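Local coordinates for protein EH1AB1 (Metagenome, PDB 6I8F) that hydrolyses esters, probably through a serine nucleophile, as an enzyme of the alpha/beta-hydrolase fold, at residues M53-P61 and S304-L313; G148-R156 and V184-G195. One frame throughout, in Å; residues are numbered along the deposited sequence.

Overall arrangement
Both contacts belong to one alpha/beta-hydrolase chain but lie on opposite sides of its centre, their own centres about 30 Å apart and their nearest atoms about 18 Å apart. Contact 1 is the long-range closure: it brings the end of helix 43-55 against the turn before helix 310-327, across 242 intervening residues that include all eight strands of the mixed sheet. Contact 2 falls within that span and joins neighbouring elements, helix 143-157 and helix 176-190 with the loop after it, which pack near strands 94-100 and 169-174. Contact 1 thus fastens N-terminal to C-terminal parts, whereas contact 2 holds two helices of the central fold together.

Contact 1 of 2, residues M53-P61 and S304-L313; sequences MSEDGEADP and SLTRFLSQGL
Arg307 N donates to Gly57 O at 3.0 Å, joining the turn that follows helix 43-55 to the turn that leads into helix 310-327 in this alpha/beta-hydrolase fold. Residues Glu55 to Glu58 form a type I beta turn, and Leu305 centres an inverse gamma turn, so two tight bends meet almost backbone to backbone. The N-H sits above the carbonyl plane of Gly57, and the CA of Leu305 adds a C-H...O contact to the same oxygen.

The compact side continues at Ala59: Ala59 N donates nearly straight (173°) to Thr306 OG1, 3.0 Å from N to OG1. With chi1 at 49°, that hydroxyl is lodged between the backbone N and carbonyl carbon of Thr306, facing Ala59. A valine here would probably leave the Ala59 N-H without its acceptor and weaken the hold on this part of the loop. Ala59 CB also meets Leu313 CD2 at 4.1 Å, while the carboxylate of Glu58 turns to Ser115 and Thr116 of helix 114-124. Between the two segments, a water donates to both Ser54 O and Ser304 O.

Toward solvent the contact rests on one long side chain. Arg307 runs fully extended past Gly57, its CG lying over one face of its neighbour Phe308, and its NH1 has a weak, bent bond to Asp56 OD2, a salt bridge with the two charged planes 67° apart. The firmer grip is on the backbone: Arg307 NH1 reaches Asp56 O at 3.1 Å, with the oxygen in the guanidinium plane.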
ATOM      1  N   MET A  53       5.851 -15.467  25.909  1.00 26.60           N
ATOM      2  CA  MET A  53       6.147 -16.048  24.613  1.00 27.45           C
ATOM      3  C   MET A  53       6.024 -14.985  23.511  1.00 24.95           C
ATOM      4  O   MET A  53       6.838 -14.954  22.609  1.00 23.13           O
ATOM      5  CB  MET A  53       5.197 -17.204  24.301  1.00 30.12           C
ATOM      6  CG  MET A  53       5.373 -18.386  25.227  1.00 34.59           C
ATOM      7  SD  MET A  53       4.107 -19.628  24.888  1.00 38.32           S
ATOM      8  CE  MET A  53       4.786 -20.360  23.402  1.00 39.31           C
ATOM      9  N   SER A  54       4.994 -14.130  23.599  1.00 22.93           N
ATOM     10  CA  SER A  54       4.784 -13.058  22.641  1.00 22.01           C
ATOM     11  C   SER A  54       5.931 -12.045  22.723  1.00 20.93           C
ATOM     12  O   SER A  54       6.495 -11.703  21.705  1.00 20.48           O
ATOM     13  CB  SER A  54       3.455 -12.397  22.815  1.00 21.61           C
ATOM     14  OG  SER A  54       2.425 -13.337  22.582  1.00 23.01           O
ATOM     15  N   GLU A  55       6.298 -11.617  23.937  1.00 20.72           N
ATOM     16  CA  GLU A  55       7.450 -10.733  24.111  1.00 21.50           C
ATOM     17  C   GLU A  55       8.697 -11.311  23.431  1.00 21.06           C
ATOM     18  O   GLU A  55       9.448 -10.582  22.767  1.00 21.53           O
ATOM     19  CB  GLU A  55       7.789 -10.539  25.582  1.00 22.44           C
ATOM     20  CG  GLU A  55       6.879  -9.572  26.282  1.00 23.32           C
ATOM     21  CD  GLU A  55       7.438  -9.069  27.599  1.00 23.63           C
ATOM     22  OE1 GLU A  55       8.628  -8.629  27.627  1.00 23.35           O
ATOM     23  OE2 GLU A  55       6.682  -9.110  28.585  1.00 22.52           O
ATOM     24  N   ASP A  56       8.932 -12.610  23.641  1.00 21.23           N
ATOM     25  CA  ASP A  56      10.156 -13.279  23.204  1.00 22.36           C
ATOM     26  C   ASP A  56      10.053 -13.687  21.728  1.00 22.78           C
ATOM     27  O   ASP A  56      11.018 -14.218  21.185  1.00 23.58           O
ATOM     28  CB  ASP A  56      10.476 -14.482  24.101  1.00 24.48           C
ATOM     29  CG  ASP A  56      11.923 -14.962  24.023  1.00 26.70           C
ATOM     30  OD1 ASP A  56      12.838 -14.108  23.812  1.00 27.37           O
ATOM     31  OD2 ASP A  56      12.130 -16.192  24.141  1.00 29.32           O
ATOM     32  N   GLY A  57       8.879 -13.473  21.107  1.00 21.82           N
ATOM     33  CA  GLY A  57       8.627 -13.776  19.699  1.00 21.08           C
ATOM     34  C   GLY A  57       8.771 -12.557  18.785  1.00 20.93           C
ATOM     35  O   GLY A  57       8.738 -12.692  17.574  1.00 20.84           O
ATOM     36  N   GLU A  58       8.873 -11.357  19.366  1.00 20.17           N
ATOM     37  CA  GLU A  58       9.204 -10.161  18.616  1.00 19.49           C
ATOM     38  C   GLU A  58      10.704 -10.154  18.318  1.00 19.58           C
ATOM     39  O   GLU A  58      11.496 -10.684  19.096  1.00 18.55           O
ATOM     40  CB  GLU A  58       8.952  -8.886  19.410  1.00 19.60           C
ATOM     41  CG  GLU A  58       7.503  -8.591  19.729  1.00 19.56           C
ATOM     42  CD  GLU A  58       7.304  -7.126  20.057  1.00 19.56           C
ATOM     43  OE1 GLU A  58       7.819  -6.689  21.120  1.00 19.77           O
ATOM     44  OE2 GLU A  58       6.709  -6.399  19.204  1.00 19.48           O
ATOM     45  N   ALA A  59      11.075  -9.505  17.213  1.00 18.61           N
ATOM     46  CA  ALA A  59      12.461  -9.128  16.943  1.00 21.10           C
ATOM     47  C   ALA A  59      13.016  -8.319  18.131  1.00 21.40           C
ATOM     48  O   ALA A  59      12.258  -7.734  18.908  1.00 21.12           O
ATOM     49  CB  ALA A  59      12.515  -8.327  15.659  1.00 20.95           C
ATOM     50  N   ASP A  60      14.345  -8.255  18.248  1.00 21.60           N
ATOM     51  CA  ASP A  60      14.979  -7.430  19.269  1.00 23.08           C
ATOM     52  C   ASP A  60      14.567  -5.973  19.099  1.00 21.26           C
ATOM     53  O   ASP A  60      14.442  -5.487  17.978  1.00 19.38           O
ATOM     54  CB  ASP A  60      16.499  -7.544  19.220  1.00 26.22           C
ATOM     55  CG  ASP A  60      16.995  -8.883  19.731  1.00 28.84           C
ATOM     56  OD1 ASP A  60      16.249  -9.547  20.472  1.00 28.56           O
ATOM     57  OD2 ASP A  60      18.113  -9.250  19.366  1.00 36.18           O
ATOM     58  N   PRO A  61      14.320  -5.242  20.207  1.00 20.62           N
ATOM     59  CA  PRO A  61      13.846  -3.864  20.115  1.00 20.90           C
ATOM     60  C   PRO A  61      14.893  -2.934  19.516  1.00 21.02           C
ATOM     61  O   PRO A  61      15.996  -2.831  20.043  1.00 22.02           O
ATOM     62  CB  PRO A  61      13.539  -3.485  21.568  1.00 20.22           C
ATOM     63  CG  PRO A  61      14.413  -4.414  22.382  1.00 20.51           C
ATOM     64  CD  PRO A  61      14.400  -5.712  21.602  1.00 21.18           C
ATOM     65  N   SER A 304       3.875  -9.257  14.472  1.00 19.24           N
ATOM     66  CA  SER A 304       4.613  -9.101  15.708  1.00 20.13           C
ATOM     67  C   SER A 304       5.435 -10.346  16.059  1.00 19.96           C
ATOM     68  O   SER A 304       6.146 -10.304  17.039  1.00 20.03           O
ATOM     69  CB  SER A 304       3.697  -8.708  16.834  1.00 19.83           C
ATOM     70  OG  SER A 304       2.726  -9.707  17.053  1.00 20.37           O
ATOM     71  N   LEU A 305       5.383 -11.409  15.248  1.00 21.06           N
ATOM     72  CA  LEU A 305       6.230 -12.604  15.466  1.00 22.28           C
ATOM     73  C   LEU A 305       7.537 -12.474  14.685  1.00 21.56           C
ATOM     74  O   LEU A 305       8.003 -13.431  14.054  1.00 22.88           O
ATOM     75  CB  LEU A 305       5.472 -13.866  15.049  1.00 23.26           C
ATOM     76  CG  LEU A 305       4.356 -14.283  15.997  1.00 24.68           C
ATOM     77  CD1 LEU A 305       3.414 -15.270  15.317  1.00 25.94           C
ATOM     78  CD2 LEU A 305       4.930 -14.876  17.275  1.00 25.36           C
ATOM     79  N   THR A 306       8.172 -11.305  14.802  1.00 21.34           N
ATOM     80  CA  THR A 306       9.212 -10.904  13.881  1.00 20.15           C
ATOM     81  C   THR A 306      10.574 -11.499  14.264  1.00 21.01           C
ATOM     82  O   THR A 306      11.537 -11.296  13.548  1.00 22.82           O
ATOM     83  CB  THR A 306       9.207  -9.380  13.751  1.00 20.12           C
ATOM     84  OG1 THR A 306       9.187  -8.802  15.055  1.00 18.51           O
ATOM     85  CG2 THR A 306       8.010  -8.903  12.956  1.00 20.54           C
ATOM     86  N   ARG A 307      10.651 -12.253  15.368  1.00 21.55           N
ATOM     87  CA  ARG A 307      11.838 -13.067  15.665  1.00 22.19           C
ATOM     88  C   ARG A 307      11.940 -14.222  14.664  1.00 22.10           C
ATOM     89  O   ARG A 307      13.034 -14.568  14.214  1.00 23.73           O
ATOM     90  CB  ARG A 307      11.767 -13.647  17.077  1.00 23.67           C
ATOM     91  CG  ARG A 307      12.894 -14.617  17.391  1.00 25.38           C
ATOM     92  CD  ARG A 307      12.814 -15.062  18.829  1.00 26.59           C
ATOM     93  NE  ARG A 307      13.745 -16.147  19.065  1.00 27.56           N
ATOM     94  CZ  ARG A 307      13.913 -16.755  20.229  1.00 27.50           C
ATOM     95  NH1 ARG A 307      13.189 -16.391  21.278  1.00 23.15           N
ATOM     96  NH2 ARG A 307      14.814 -17.726  20.320  1.00 27.76           N
ATOM     97  N   PHE A 308      10.781 -14.791  14.315  1.00 22.48           N
ATOM     98  CA  PHE A 308      10.675 -16.000  13.521  1.00 23.24           C
ATOM     99  C   PHE A 308      10.326 -15.710  12.062  1.00 24.27           C
ATOM    100  O   PHE A 308      10.733 -16.480  11.201  1.00 23.11           O
ATOM    101  CB  PHE A 308       9.615 -16.923  14.113  1.00 25.00           C
ATOM    102  CG  PHE A 308       9.927 -17.348  15.520  1.00 26.61           C
ATOM    103  CD1 PHE A 308      10.935 -18.269  15.764  1.00 29.15           C
ATOM    104  CD2 PHE A 308       9.261 -16.786  16.595  1.00 26.73           C
ATOM    105  CE1 PHE A 308      11.231 -18.663  17.060  1.00 28.92           C
ATOM    106  CE2 PHE A 308       9.580 -17.161  17.889  1.00 28.23           C
ATOM    107  CZ  PHE A 308      10.558 -18.103  18.118  1.00 28.22           C
ATOM    108  N   LEU A 309       9.537 -14.653  11.806  1.00 23.89           N
ATOM    109  CA  LEU A 309       8.997 -14.381  10.469  1.00 23.26           C
ATOM    110  C   LEU A 309       9.490 -13.010   9.979  1.00 24.24           C
ATOM    111  O   LEU A 309       8.998 -11.953  10.393  1.00 24.11           O
ATOM    112  CB  LEU A 309       7.465 -14.460  10.498  1.00 22.99           C
ATOM    113  CG  LEU A 309       6.867 -15.771  11.013  1.00 23.70           C
ATOM    114  CD1 LEU A 309       5.348 -15.721  11.023  1.00 23.25           C
ATOM    115  CD2 LEU A 309       7.350 -16.961  10.194  1.00 24.15           C
ATOM    116  N   SER A 310      10.462 -13.053   9.062  1.00 24.59           N
ATOM    117  CA  SER A 310      10.979 -11.886   8.364  1.00 25.26           C
ATOM    118  C   SER A 310       9.872 -11.111   7.646  1.00 22.88           C
ATOM    119  O   SER A 310       9.997  -9.901   7.474  1.00 22.18           O
ATOM    120  CB  SER A 310      12.014 -12.302   7.362  1.00 28.44           C
ATOM    121  OG  SER A 310      13.190 -12.656   8.051  1.00 38.85           O
ATOM    122  N   GLN A 311       8.850 -11.826   7.153  1.00 21.04           N
ATOM    123  CA  GLN A 311       7.756 -11.196   6.430  1.00 20.38           C
ATOM    124  C   GLN A 311       7.127 -10.144   7.353  1.00 18.90           C
ATOM    125  O   GLN A 311       6.655  -9.099   6.903  1.00 18.11           O
ATOM    126  CB  GLN A 311       6.731 -12.239   5.972  1.00 20.91           C
ATOM    127  CG  GLN A 311       7.145 -13.024   4.737  1.00 21.50           C
ATOM    128  CD  GLN A 311       7.223 -12.153   3.507  1.00 22.75           C
ATOM    129  OE1 GLN A 311       6.231 -11.596   3.046  1.00 25.35           O
ATOM    130  NE2 GLN A 311       8.424 -11.998   2.982  1.00 23.85           N
ATOM    131  N   GLY A 312       7.153 -10.433   8.662  1.00 17.76           N
ATOM    132  CA  GLY A 312       6.633  -9.540   9.674  1.00 16.91           C
ATOM    133  C   GLY A 312       7.348  -8.197   9.674  1.00 16.67           C
ATOM    134  O   GLY A 312       6.719  -7.154   9.837  1.00 16.96           O
ATOM    135  N   LEU A 313       8.671  -8.213   9.487  1.00 16.74           N
ATOM    136  CA  LEU A 313       9.439  -6.966   9.454  1.00 18.28           C
ATOM    137  C   LEU A 313       9.144  -6.196   8.157  1.00 18.62           C
ATOM    138  O   LEU A 313       9.056  -4.973   8.174  1.00 18.92           O
ATOM    139  CB  LEU A 313      10.931  -7.273   9.581  1.00 18.62           C
ATOM    140  CG  LEU A 313      11.356  -7.906  10.904  1.00 19.07           C
ATOM    141  CD1 LEU A 313      12.833  -8.265  10.858  1.00 19.44           C
ATOM    142  CD2 LEU A 313      11.068  -6.988  12.089  1.00 19.15           C
TER
HETATM  143  O   HOH W   1       5.392 -11.942  19.220  1.00 29.25           O

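Contact 2 of 2, residues G148-R156 and V184-G195; sequences GIAAFRHIR and VCQACRDAGETG
Phe152 of helix 143-157 packs against Val184 and Cys188 of helix 176-190, two helices of the alpha/beta-hydrolase fold whose short segments cross at -65° with axes 10.0 Å apart. Swung away from its own backbone N (chi1 171°), the Phe152 ring presents an edge to Thr194 O and meets Cys188 SG obliquely, 3.7 Å from CE2. Val184 straddles the crossing: its CG1 lies against Phe152 CB, while CG2 slides past Ile149 CG1 at 3.9 Å. Ile149 CD1 extends the apolar seam to Ala187 CB, and strands 94-100 and 169-174 meet Phe152 from the sheet.

Beyond a Schellman motif at Gly192, the chain carries Glu193 back to the first helix. Its side chain lies roughly at right angles to both Arg153 and Arg156, which reach OE1 from opposite faces of the carboxylate. Arg153, extended to NE, gives a bent bond of 2.7 Å from NE to Glu193 OE1. Arg156 instead folds at chi3 (59°), which brings its guanidinium edge-on to two acceptors: NH1 donates to Glu193 OE1 and, in the carbonyl plane, to Thr194 O at 2.9 Å.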
ATOM      1  N   GLY A 148     -10.415   1.850  24.325  1.00 20.69           N
ATOM      2  CA  GLY A 148      -9.792   2.216  23.044  1.00 20.53           C
ATOM      3  C   GLY A 148     -10.298   3.565  22.558  1.00 20.13           C
ATOM      4  O   GLY A 148      -9.531   4.449  22.169  1.00 18.65           O
ATOM      5  N   ILE A 149     -11.620   3.714  22.597  1.00 19.90           N
ATOM      6  CA  ILE A 149     -12.278   4.950  22.241  1.00 20.46           C
ATOM      7  C   ILE A 149     -11.825   6.067  23.191  1.00 20.47           C
ATOM      8  O   ILE A 149     -11.461   7.137  22.714  1.00 20.60           O
ATOM      9  CB  ILE A 149     -13.806   4.768  22.206  1.00 20.63           C
ATOM     10  CG1 ILE A 149     -14.215   3.801  21.090  1.00 21.37           C
ATOM     11  CG2 ILE A 149     -14.504   6.115  22.065  1.00 21.25           C
ATOM     12  CD1 ILE A 149     -15.641   3.297  21.193  1.00 22.26           C
ATOM     13  N   ALA A 150     -11.826   5.825  24.510  1.00 20.14           N
ATOM     14  CA  ALA A 150     -11.472   6.892  25.473  1.00 20.74           C
ATOM     15  C   ALA A 150     -10.017   7.343  25.254  1.00 20.67           C
ATOM     16  O   ALA A 150      -9.713   8.526  25.361  1.00 21.28           O
ATOM     17  CB  ALA A 150     -11.704   6.457  26.903  1.00 19.89           C
ATOM     18  N   ALA A 151      -9.126   6.397  24.940  1.00 19.95           N
ATOM     19  CA  ALA A 151      -7.706   6.718  24.693  1.00 19.62           C
ATOM     20  C   ALA A 151      -7.568   7.691  23.511  1.00 19.27           C
ATOM     21  O   ALA A 151      -6.833   8.692  23.590  1.00 18.48           O
ATOM     22  CB  ALA A 151      -6.927   5.451  24.449  1.00 19.53           C
ATOM     23  N   PHE A 152      -8.272   7.401  22.412  1.00 18.52           N
ATOM     24  CA  PHE A 152      -8.201   8.247  21.223  1.00 19.36           C
ATOM     25  C   PHE A 152      -8.776   9.641  21.512  1.00 20.89           C
ATOM     26  O   PHE A 152      -8.161  10.660  21.172  1.00 20.56           O
ATOM     27  CB  PHE A 152      -8.918   7.632  20.020  1.00 19.21           C
ATOM     28  CG  PHE A 152      -9.016   8.619  18.888  1.00 18.93           C
ATOM     29  CD1 PHE A 152      -7.891   8.957  18.157  1.00 18.83           C
ATOM     30  CD2 PHE A 152     -10.194   9.301  18.641  1.00 19.16           C
ATOM     31  CE1 PHE A 152      -7.953   9.934  17.173  1.00 18.48           C
ATOM     32  CE2 PHE A 152     -10.259  10.271  17.651  1.00 19.05           C
ATOM     33  CZ  PHE A 152      -9.139  10.579  16.913  1.00 19.09           C
ATOM     34  N   ARG A 153      -9.965   9.692  22.122  1.00 23.05           N
ATOM     35  CA  ARG A 153     -10.608  10.989  22.439  1.00 24.11           C
ATOM     36  C   ARG A 153      -9.674  11.804  23.353  1.00 23.17           C
ATOM     37  O   ARG A 153      -9.483  12.982  23.149  1.00 22.49           O
ATOM     38  CB  ARG A 153     -11.979  10.779  23.092  1.00 25.81           C
ATOM     39  CG  ARG A 153     -13.070  10.251  22.172  1.00 28.68           C
ATOM     40  CD  ARG A 153     -14.425  10.208  22.865  1.00 32.36           C
ATOM     41  NE  ARG A 153     -15.519   9.865  21.958  1.00 37.12           N
ATOM     42  CZ  ARG A 153     -16.621   9.180  22.293  1.00 39.51           C
ATOM     43  NH1 ARG A 153     -16.734   8.634  23.496  1.00 39.84           N
ATOM     44  NH2 ARG A 153     -17.602   9.032  21.415  1.00 38.35           N
ATOM     45  N   HIS A 154      -9.073  11.153  24.353  1.00 24.57           N
ATOM     46  CA  HIS A 154      -8.223  11.842  25.334  1.00 24.66           C
ATOM     47  C   HIS A 154      -6.958  12.417  24.671  1.00 23.76           C
ATOM     48  O   HIS A 154      -6.568  13.563  24.925  1.00 21.89           O
ATOM     49  CB  HIS A 154      -7.861  10.901  26.482  1.00 25.65           C
ATOM     50  CG  HIS A 154      -6.994  11.545  27.510  1.00 25.95           C
ATOM     51  ND1 HIS A 154      -7.511  12.365  28.500  1.00 26.83           N
ATOM     52  CD2 HIS A 154      -5.655  11.534  27.681  1.00 26.48           C
ATOM     53  CE1 HIS A 154      -6.524  12.809  29.255  1.00 26.40           C
ATOM     54  NE2 HIS A 154      -5.372  12.309  28.774  1.00 27.59           N
ATOM     55  N   ILE A 155      -6.291  11.607  23.845  1.00 22.40           N
ATOM     56  CA  ILE A 155      -5.078  12.072  23.132  1.00 22.02           C
ATOM     57  C   ILE A 155      -5.454  13.146  22.097  1.00 22.14           C
ATOM     58  O   ILE A 155      -4.757  14.160  21.991  1.00 23.40           O
ATOM     59  CB  ILE A 155      -4.315  10.883  22.531  1.00 20.61           C
ATOM     60  CG1 ILE A 155      -3.752  10.017  23.665  1.00 21.33           C
ATOM     61  CG2 ILE A 155      -3.240  11.370  21.568  1.00 20.35           C
ATOM     62  CD1 ILE A 155      -3.466   8.583  23.294  1.00 21.11           C
ATOM     63  N   ARG A 156      -6.563  12.946  21.375  1.00 21.61           N
ATOM     64  CA  ARG A 156      -7.072  13.941  20.409  1.00 22.29           C
ATOM     65  C   ARG A 156      -7.293  15.282  21.123  1.00 24.03           C
ATOM     66  O   ARG A 156      -6.895  16.326  20.632  1.00 23.64           O
ATOM     67  CB  ARG A 156      -8.365  13.446  19.745  1.00 21.98           C
ATOM     68  CG  ARG A 156      -9.025  14.430  18.785  1.00 21.25           C
ATOM     69  CD  ARG A 156     -10.524  14.206  18.610  1.00 22.37           C
ATOM     70  NE  ARG A 156     -11.298  14.307  19.845  1.00 20.92           N
ATOM     71  CZ  ARG A 156     -12.446  13.671  20.091  1.00 20.90           C
ATOM     72  NH1 ARG A 156     -13.027  12.930  19.163  1.00 20.35           N
ATOM     73  NH2 ARG A 156     -13.007  13.772  21.283  1.00 21.19           N
ATOM     74  N   VAL A 184     -13.094   2.411  16.603  1.00 17.77           N
ATOM     75  CA  VAL A 184     -12.860   3.782  17.076  1.00 17.72           C
ATOM     76  C   VAL A 184     -13.266   4.784  15.988  1.00 17.61           C
ATOM     77  O   VAL A 184     -13.915   5.785  16.279  1.00 17.71           O
ATOM     78  CB  VAL A 184     -11.405   4.023  17.534  1.00 17.28           C
ATOM     79  CG1 VAL A 184     -11.116   5.503  17.749  1.00 17.25           C
ATOM     80  CG2 VAL A 184     -11.077   3.235  18.793  1.00 16.95           C
ATOM     81  N   CYS A 185     -12.865   4.520  14.740  1.00 18.52           N
ATOM     82  CA  CYS A 185     -13.179   5.430  13.621  1.00 19.45           C
ATOM     83  C   CYS A 185     -14.694   5.554  13.425  1.00 19.13           C
ATOM     84  O   CYS A 185     -15.205   6.674  13.267  1.00 19.06           O
ATOM     85  CB  CYS A 185     -12.543   4.964  12.323  1.00 19.63           C
ATOM     86  SG  CYS A 185     -10.732   5.010  12.371  1.00 20.04           S
ATOM     87  N   GLN A 186     -15.389   4.412  13.444  1.00 18.48           N
ATOM     88  CA  GLN A 186     -16.852   4.372  13.254  1.00 20.62           C
ATOM     89  C   GLN A 186     -17.560   5.064  14.426  1.00 20.97           C
ATOM     90  O   GLN A 186     -18.523   5.803  14.200  1.00 22.55           O
ATOM     91  CB  GLN A 186     -17.364   2.942  13.090  1.00 19.68           C
ATOM     92  CG  GLN A 186     -17.065   2.350  11.731  1.00 20.39           C
ATOM     93  CD  GLN A 186     -17.836   1.075  11.522  1.00 20.77           C
ATOM     94  OE1 GLN A 186     -18.873   0.859  12.149  1.00 20.32           O
ATOM     95  NE2 GLN A 186     -17.323   0.221  10.647  1.00 21.41           N
ATOM     96  N   ALA A 187     -17.040   4.867  15.643  1.00 22.33           N
ATOM     97  CA  ALA A 187     -17.613   5.455  16.873  1.00 23.47           C
ATOM     98  C   ALA A 187     -17.564   6.982  16.819  1.00 23.96           C
ATOM     99  O   ALA A 187     -18.581   7.649  17.028  1.00 23.17           O
ATOM    100  CB  ALA A 187     -16.892   4.943  18.085  1.00 23.93           C
ATOM    101  N   CYS A 188     -16.389   7.532  16.501  1.00 25.11           N
ATOM    102  CA  CYS A 188     -16.245   8.982  16.354  1.00 25.21           C
ATOM    103  C   CYS A 188     -17.171   9.512  15.253  1.00 26.64           C
ATOM    104  O   CYS A 188     -17.838  10.538  15.423  1.00 25.60           O
ATOM    105  CB  CYS A 188     -14.811   9.377  16.043  1.00 24.77           C
ATOM    106  SG  CYS A 188     -13.716   9.021  17.433  1.00 27.75           S
ATOM    107  N   ARG A 189     -17.212   8.812  14.122  1.00 26.33           N
ATOM    108  CA  ARG A 189     -18.024   9.276  13.029  1.00 27.53           C
ATOM    109  C   ARG A 189     -19.502   9.274  13.453  1.00 28.52           C
ATOM    110  O   ARG A 189     -20.199  10.264  13.255  1.00 28.70           O
ATOM    111  CB  ARG A 189     -17.838   8.418  11.777  1.00 27.01           C
ATOM    112  CG  ARG A 189     -18.608   8.977  10.594  1.00 27.98           C
ATOM    113  CD  ARG A 189     -18.991   7.948   9.573  1.00 30.23           C
ATOM    114  NE  ARG A 189     -19.749   6.814  10.080  1.00 29.71           N
ATOM    115  CZ  ARG A 189     -19.941   5.726   9.361  1.00 29.82           C
ATOM    116  NH1 ARG A 189     -19.476   5.700   8.125  1.00 29.85           N
ATOM    117  NH2 ARG A 189     -20.561   4.675   9.860  1.00 29.14           N
ATOM    118  N   ASP A 190     -19.969   8.169  14.042  1.00 28.59           N
ATOM    119  CA  ASP A 190     -21.386   8.025  14.399  1.00 30.02           C
ATOM    120  C   ASP A 190     -21.779   9.022  15.502  1.00 31.04           C
ATOM    121  O   ASP A 190     -22.936   9.413  15.584  1.00 33.89           O
ATOM    122  CB  ASP A 190     -21.719   6.586  14.787  1.00 29.95           C
ATOM    123  CG  ASP A 190     -21.565   5.622  13.623  1.00 31.82           C
ATOM    124  OD1 ASP A 190     -21.335   6.109  12.508  1.00 31.65           O
ATOM    125  OD2 ASP A 190     -21.661   4.396  13.844  1.00 31.12           O
ATOM    126  N   ALA A 191     -20.821   9.446  16.327  1.00 30.36           N
ATOM    127  CA  ALA A 191     -21.077  10.400  17.414  1.00 29.64           C
ATOM    128  C   ALA A 191     -20.958  11.855  16.931  1.00 31.85           C
ATOM    129  O   ALA A 191     -21.165  12.773  17.717  1.00 35.75           O
ATOM    130  CB  ALA A 191     -20.121  10.126  18.540  1.00 29.46           C
ATOM    131  N   GLY A 192     -20.600  12.063  15.657  1.00 30.19           N
ATOM    132  CA  GLY A 192     -20.461  13.391  15.084  1.00 29.25           C
ATOM    133  C   GLY A 192     -19.250  14.141  15.613  1.00 30.17           C
ATOM    134  O   GLY A 192     -19.250  15.360  15.640  1.00 29.88           O
ATOM    135  N   GLU A 193     -18.193  13.436  16.031  1.00 29.42           N
ATOM    136  CA  GLU A 193     -16.994  14.168  16.457  1.00 32.18           C
ATOM    137  C   GLU A 193     -15.837  13.873  15.491  1.00 28.99           C
ATOM    138  O   GLU A 193     -15.963  13.051  14.569  1.00 27.95           O
ATOM    139  CB  GLU A 193     -16.654  13.930  17.931  1.00 36.07           C
ATOM    140  CG  GLU A 193     -16.915  12.540  18.458  1.00 41.25           C
ATOM    141  CD  GLU A 193     -16.507  12.421  19.916  1.00 43.49           C
ATOM    142  OE1 GLU A 193     -15.382  11.954  20.178  1.00 41.75           O
ATOM    143  OE2 GLU A 193     -17.304  12.826  20.782  1.00 51.75           O
ATOM    144  N   THR A 194     -14.745  14.617  15.681  1.00 26.78           N
ATOM    145  CA  THR A 194     -13.513  14.461  14.928  1.00 26.60           C
ATOM    146  C   THR A 194     -12.907  13.084  15.207  1.00 24.21           C
ATOM    147  O   THR A 194     -12.630  12.721  16.332  1.00 23.01           O
ATOM    148  CB  THR A 194     -12.536  15.585  15.270  1.00 28.55           C
ATOM    149  OG1 THR A 194     -13.221  16.782  14.909  1.00 29.41           O
ATOM    150  CG2 THR A 194     -11.215  15.497  14.535  1.00 30.42           C
ATOM    151  N   GLY A 195     -12.717  12.322  14.135  1.00 24.08           N
ATOM    152  CA  GLY A 195     -12.132  11.035  14.225  1.00 23.10           C
ATOM    153  C   GLY A 195     -10.669  11.066  13.809  1.00 22.17           C
ATOM    154  O   GLY A 195     -10.129  12.123  13.489  1.00 22.12           O
TER